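Local coordinates for protein Alpha/beta hydrolase (Paenibacillus sp. VTT E-133280, PDB 6TJ2) that probably hydrolyses methyl salicylate to salicylic acid, as an extracellular esterase of the alpha/beta-hydrolase fold related to tobacco salicylic acid binding protein 2, at residues 229-234 with 273-278. Numbering follows the deposited sequence.
Sequences LYLTED and KMMAEL
Leu229 and Leu231 meet Met275 and Leu278 where the C-terminal helix 272-283 of the alpha/beta-hydrolase fold covers one face of the parallel sheet, at strand 226-231. Leu231 reaches Met275 tip to tip, CD1 lying 3.8 Å from SD, while its other methyl, CD2, comes 4.0 Å from Leu278 CD1. A bend at chi2 (-57°) brings the sulfur of the flexible methionine to the branched end of Leu231, and a second at chi3 (-46°) sets CE. Cutting Leu231 back to an alanine would probably leave Met275 SD without its nearest partner on the strand and open a gap beside Leu278 CD1. Leu229 crosses Leu278 at about a right angle, its CD1 3.8 Å from Leu278 CB. The fork of Leu231 suits this buried, apolar interface because its two methyls meet different partners, whereas both methyls of Leu229 lie against Leu278 CB. Phe140 touches both Leu231 and Met275, and Ile258 of the adjoining strand touches Leu229 and Leu278. Between the two leucines, Tyr230 points to the other face. From Leu231 a type I turn carries the chain to Asp234, the likely acid of a Ser117-His264-Asp234 triad, and is closed by the 3.0 Å hydrogen bond from Asp234 N to Leu231 O.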
# COMPACT_ATOMS: atom_id res chain seq x y z
N LEU A 229 -10.22 2.54 -9.44
CA LEU A 229 -9.08 1.79 -9.99
C LEU A 229 -7.81 2.56 -9.67
O LEU A 229 -7.68 3.70 -10.09
CB LEU A 229 -9.32 1.59 -11.51
CG LEU A 229 -8.13 0.94 -12.24
CD1 LEU A 229 -7.68 -0.40 -11.66
CD2 LEU A 229 -8.44 0.81 -13.74
N TYR A 230 -6.93 1.96 -8.87
CA TYR A 230 -5.73 2.60 -8.34
C TYR A 230 -4.50 1.88 -8.76
O TYR A 230 -4.43 0.65 -8.55
CB TYR A 230 -5.82 2.64 -6.81
CG TYR A 230 -4.62 3.23 -6.12
CD1 TYR A 230 -3.94 2.47 -5.20
CD2 TYR A 230 -4.16 4.50 -6.42
CE1 TYR A 230 -2.89 3.01 -4.50
CE2 TYR A 230 -3.04 5.01 -5.77
CZ TYR A 230 -2.42 4.26 -4.81
OH TYR A 230 -1.34 4.85 -4.15
N LEU A 231 -3.53 2.59 -9.29
CA LEU A 231 -2.20 2.04 -9.59
C LEU A 231 -1.22 2.51 -8.52
O LEU A 231 -1.14 3.69 -8.21
CB LEU A 231 -1.71 2.42 -10.98
CG LEU A 231 -2.67 2.14 -12.13
CD1 LEU A 231 -2.06 2.57 -13.45
CD2 LEU A 231 -3.05 0.66 -12.18
N THR A 232 -0.49 1.55 -7.93
CA THR A 232 0.16 1.84 -6.63
C THR A 232 1.43 2.70 -6.73
O THR A 232 1.87 3.15 -5.67
CB THR A 232 0.50 0.55 -5.89
OG1 THR A 232 1.51 -0.17 -6.59
CG2 THR A 232 -0.71 -0.33 -5.66
N GLU A 233 1.94 2.99 -7.93
CA GLU A 233 3.07 3.91 -8.07
C GLU A 233 2.57 5.25 -8.63
O GLU A 233 3.41 6.07 -9.05
CB GLU A 233 4.18 3.30 -8.93
CG GLU A 233 5.02 2.26 -8.17
CD GLU A 233 5.80 1.38 -9.09
OE1 GLU A 233 5.18 0.62 -9.87
OE2 GLU A 233 7.04 1.41 -9.06
N ASP A 234 1.26 5.52 -8.57
CA ASP A 234 0.77 6.83 -9.09
C ASP A 234 1.00 7.90 -8.02
O ASP A 234 0.37 7.87 -6.92
CB ASP A 234 -0.69 6.73 -9.47
CG ASP A 234 -1.12 7.98 -10.22
OD1 ASP A 234 -0.55 9.05 -9.96
OD2 ASP A 234 -1.97 7.82 -11.14
N LYS A 273 -2.82 -3.85 -22.47
CA LYS A 273 -3.66 -5.04 -22.29
C LYS A 273 -3.97 -5.23 -20.81
O LYS A 273 -5.11 -5.49 -20.45
CB LYS A 273 -2.94 -6.26 -22.88
CG LYS A 273 -3.75 -7.54 -22.81
CD LYS A 273 -2.95 -8.75 -23.23
CE LYS A 273 -3.54 -10.04 -22.69
NZ LYS A 273 -3.39 -11.15 -23.67
N MET A 274 -2.95 -5.08 -19.98
CA MET A 274 -3.15 -5.17 -18.52
C MET A 274 -4.13 -4.08 -18.03
O MET A 274 -5.05 -4.36 -17.25
CB MET A 274 -1.80 -5.04 -17.82
CG MET A 274 -1.89 -5.15 -16.34
SD MET A 274 -0.45 -4.45 -15.49
CE MET A 274 -0.85 -2.71 -15.69
N MET A 275 -3.99 -2.87 -18.55
CA MET A 275 -4.91 -1.79 -18.17
C MET A 275 -6.34 -2.05 -18.59
O MET A 275 -7.28 -1.82 -17.81
CB MET A 275 -4.45 -0.43 -18.71
CG MET A 275 -3.17 0.08 -18.10
SD MET A 275 -3.22 0.22 -16.26
CE MET A 275 -4.81 1.02 -16.08
N ALA A 276 -6.53 -2.56 -19.81
CA ALA A 276 -7.88 -2.93 -20.28
C ALA A 276 -8.48 -3.97 -19.34
O ALA A 276 -9.63 -3.84 -18.95
CB ALA A 276 -7.77 -3.43 -21.70
N GLU A 277 -7.70 -4.96 -18.94
CA GLU A 277 -8.22 -5.99 -18.02
C GLU A 277 -8.61 -5.37 -16.69
O GLU A 277 -9.65 -5.75 -16.13
CB GLU A 277 -7.19 -7.09 -17.85
CG GLU A 277 -6.92 -7.89 -19.11
CD GLU A 277 -5.70 -8.79 -18.95
OE1 GLU A 277 -4.97 -8.70 -17.92
OE2 GLU A 277 -5.48 -9.59 -19.86
N LEU A 278 -7.83 -4.45 -16.18
CA LEU A 278 -8.17 -3.78 -14.93
C LEU A 278 -9.43 -2.94 -15.04
O LEU A 278 -10.28 -2.89 -14.12
CB LEU A 278 -7.03 -2.89 -14.42
CG LEU A 278 -5.80 -3.66 -13.92
CD1 LEU A 278 -4.64 -2.72 -13.74
CD2 LEU A 278 -6.13 -4.41 -12.62